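Dihydrocoumarin hydrolase, AncDHCH1 (Synthetic construct, PDB 5HIF) probably hydrolyses lactones such as dihydrocoumarin, as a reconstructed ancestral lactonase of the zinc-binding metallo-beta-lactamase superfamily. Local coordinates at residues A[149-154]-A[166-171]. Numbering follows the deposited sequence.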
loop_
_atom_site.group_PDB
_atom_site.type_symbol
_atom_site.label_atom_id
_atom_site.label_comp_id
_atom_site.label_asym_id
_atom_site.label_seq_id
_atom_site.Cartn_x
_atom_site.Cartn_y
_atom_site.Cartn_z
ATOM N N ASP A 149 -10.640 -11.080 32.158
ATOM C CA ASP A 149 -10.646 -10.958 33.565
ATOM C C ASP A 149 -9.704 -9.893 34.073
ATOM O O ASP A 149 -9.845 -9.437 35.229
ATOM C CB ASP A 149 -10.393 -12.275 34.211
ATOM C CG ASP A 149 -11.531 -13.290 33.988
ATOM O OD1 ASP A 149 -12.657 -12.941 33.502
ATOM O OD2 ASP A 149 -11.284 -14.487 34.365
ATOM N N PHE A 150 -8.723 -9.496 33.269
ATOM C CA PHE A 150 -7.896 -8.362 33.627
ATOM C C PHE A 150 -8.529 -7.020 33.341
ATOM O O PHE A 150 -8.749 -6.225 34.247
ATOM C CB PHE A 150 -6.515 -8.466 32.985
ATOM C CG PHE A 150 -5.568 -7.389 33.398
ATOM C CD1 PHE A 150 -5.094 -7.356 34.716
ATOM C CD2 PHE A 150 -5.271 -6.342 32.554
ATOM C CE1 PHE A 150 -4.265 -6.295 35.155
ATOM C CE2 PHE A 150 -4.424 -5.278 32.996
ATOM C CZ PHE A 150 -3.958 -5.279 34.276
ATOM N N TRP A 151 -8.883 -6.760 32.092
ATOM C CA TRP A 151 -9.373 -5.474 31.711
ATOM C C TRP A 151 -10.796 -5.125 32.161
ATOM O O TRP A 151 -11.152 -3.977 32.194
ATOM C CB TRP A 151 -9.259 -5.332 30.195
ATOM C CG TRP A 151 -7.819 -5.464 29.671
ATOM C CD1 TRP A 151 -7.290 -6.526 29.032
ATOM C CD2 TRP A 151 -6.725 -4.519 29.842
ATOM N NE1 TRP A 151 -5.961 -6.300 28.751
ATOM C CE2 TRP A 151 -5.602 -5.075 29.211
ATOM C CE3 TRP A 151 -6.612 -3.222 30.358
ATOM C CZ2 TRP A 151 -4.338 -4.462 29.238
ATOM C CZ3 TRP A 151 -5.380 -2.582 30.317
ATOM C CH2 TRP A 151 -4.263 -3.185 29.759
ATOM N N LEU A 152 -11.627 -6.155 32.385
ATOM C CA LEU A 152 -13.028 -5.993 32.650
ATOM C C LEU A 152 -13.263 -6.218 34.165
ATOM O O LEU A 152 -14.364 -6.465 34.502
ATOM C CB LEU A 152 -13.864 -6.944 31.854
ATOM C CG LEU A 152 -13.611 -6.902 30.318
ATOM C CD1 LEU A 152 -14.493 -7.922 29.617
ATOM C CD2 LEU A 152 -13.761 -5.515 29.734
ATOM N N SER A 153 -12.217 -6.012 34.984
ATOM C CA SER A 153 -12.317 -6.137 36.472
ATOM C C SER A 153 -12.201 -4.751 37.134
ATOM O O SER A 153 -11.321 -3.965 36.907
ATOM C CB SER A 153 -11.350 -7.172 36.983
ATOM O OG SER A 153 -11.929 -8.514 36.735
ATOM N N GLN A 154 -13.250 -4.386 37.867
ATOM C CA GLN A 154 -13.281 -3.103 38.572
ATOM C C GLN A 154 -12.091 -2.963 39.500
ATOM O O GLN A 154 -11.543 -1.845 39.596
ATOM C CB GLN A 154 -14.613 -2.987 39.355
ATOM C CG GLN A 154 -14.773 -1.618 40.037
ATOM C CD GLN A 154 -14.974 -0.506 39.101
ATOM O OE1 GLN A 154 -15.660 -0.678 38.064
ATOM N NE2 GLN A 154 -14.322 0.638 39.344
ATOM N N GLY A 166 -8.185 4.853 31.926
ATOM C CA GLY A 166 -8.870 4.899 30.619
ATOM C C GLY A 166 -8.958 3.610 29.831
ATOM O O GLY A 166 -9.977 3.391 29.177
ATOM N N PHE A 167 -7.916 2.823 29.818
ATOM C CA PHE A 167 -7.873 1.589 29.089
ATOM C C PHE A 167 -8.935 0.639 29.645
ATOM O O PHE A 167 -9.628 -0.088 28.878
ATOM C CB PHE A 167 -6.519 0.867 29.126
ATOM C CG PHE A 167 -5.423 1.562 28.379
ATOM C CD1 PHE A 167 -5.589 2.855 27.831
ATOM C CD2 PHE A 167 -4.188 0.922 28.260
ATOM C CE1 PHE A 167 -4.537 3.473 27.153
ATOM C CE2 PHE A 167 -3.128 1.537 27.584
ATOM C CZ PHE A 167 -3.311 2.818 27.049
ATOM N N PHE A 168 -9.071 0.536 30.982
ATOM C CA PHE A 168 -10.072 -0.347 31.565
ATOM C C PHE A 168 -11.462 0.194 31.360
ATOM O O PHE A 168 -12.374 -0.583 31.030
ATOM C CB PHE A 168 -9.858 -0.476 33.080
ATOM C CG PHE A 168 -8.524 -1.085 33.447
ATOM C CD1 PHE A 168 -7.416 -0.275 33.589
ATOM C CD2 PHE A 168 -8.368 -2.452 33.657
ATOM C CE1 PHE A 168 -6.173 -0.803 33.850
ATOM C CE2 PHE A 168 -7.121 -3.002 33.988
ATOM C CZ PHE A 168 -6.022 -2.177 34.077
ATOM N N GLN A 169 -11.658 1.522 31.532
ATOM C CA GLN A 169 -12.961 2.133 31.333
ATOM C C GLN A 169 -13.438 1.837 29.876
ATOM O O GLN A 169 -14.567 1.490 29.702
ATOM C CB GLN A 169 -12.849 3.657 31.557
ATOM C CG GLN A 169 -12.485 3.976 33.011
ATOM C CD GLN A 169 -11.930 5.408 33.241
ATOM O OE1 GLN A 169 -11.366 6.046 32.350
ATOM N NE2 GLN A 169 -12.074 5.886 34.466
ATOM N N GLY A 170 -12.544 2.037 28.970
ATOM C CA GLY A 170 -12.857 1.857 27.524
ATOM C C GLY A 170 -13.184 0.421 27.211
ATOM O O GLY A 170 -14.107 0.155 26.408
ATOM N N ALA A 171 -12.424 -0.500 27.782
ATOM C CA ALA A 171 -12.680 -1.931 27.542
ATOM C C ALA A 171 -14.050 -2.302 28.067
ATOM O O ALA A 171 -14.847 -2.988 27.406
ATOM C CB ALA A 171 -11.626 -2.798 28.175
#
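The ring of Phe168 packs against those of both Phe150 and Trp151, and the three form an aromatic cluster. Toward Phe150 the pair is an offset edge-to-face one: the CE2–CZ edge of Phe168 lies over a face of Phe150, with CZ 3.7 Å from Phe150 CE2 and the planes at 60°. With Trp151 the rings meet obliquely, planes at 40°, as Trp151 CE3 sits over one face of Phe168, 3.7 Å from its CE2. Phe150 CG is anti to the backbone N (chi1 -175°), a turn that also brings its CD2 over the centre of the indole of Trp151. The cluster joins the C-terminal end of helix 145-151 to helix 162-180 in a helical part of the metallo-beta-lactamase fold close to the zinc site; His121 meets the rings of both Trp151 and Phe167. Further apolar packing extends the interface: Phe167 CB lies 3.8 Å from Trp151 CZ3, while Ala171 CB touches Trp151 CB at 4.0 Å and Leu152 CD2 at 3.8 Å. Among the polar atoms, Phe150 O lies in the plane of the Phe168 ring, at its edge, and is hydrogen-bonded by Asn156 ND2. Trp151 O, 3.5 Å from Phe168 CD2, is buried by the contact and has no hydrogen-bonding partner in the model.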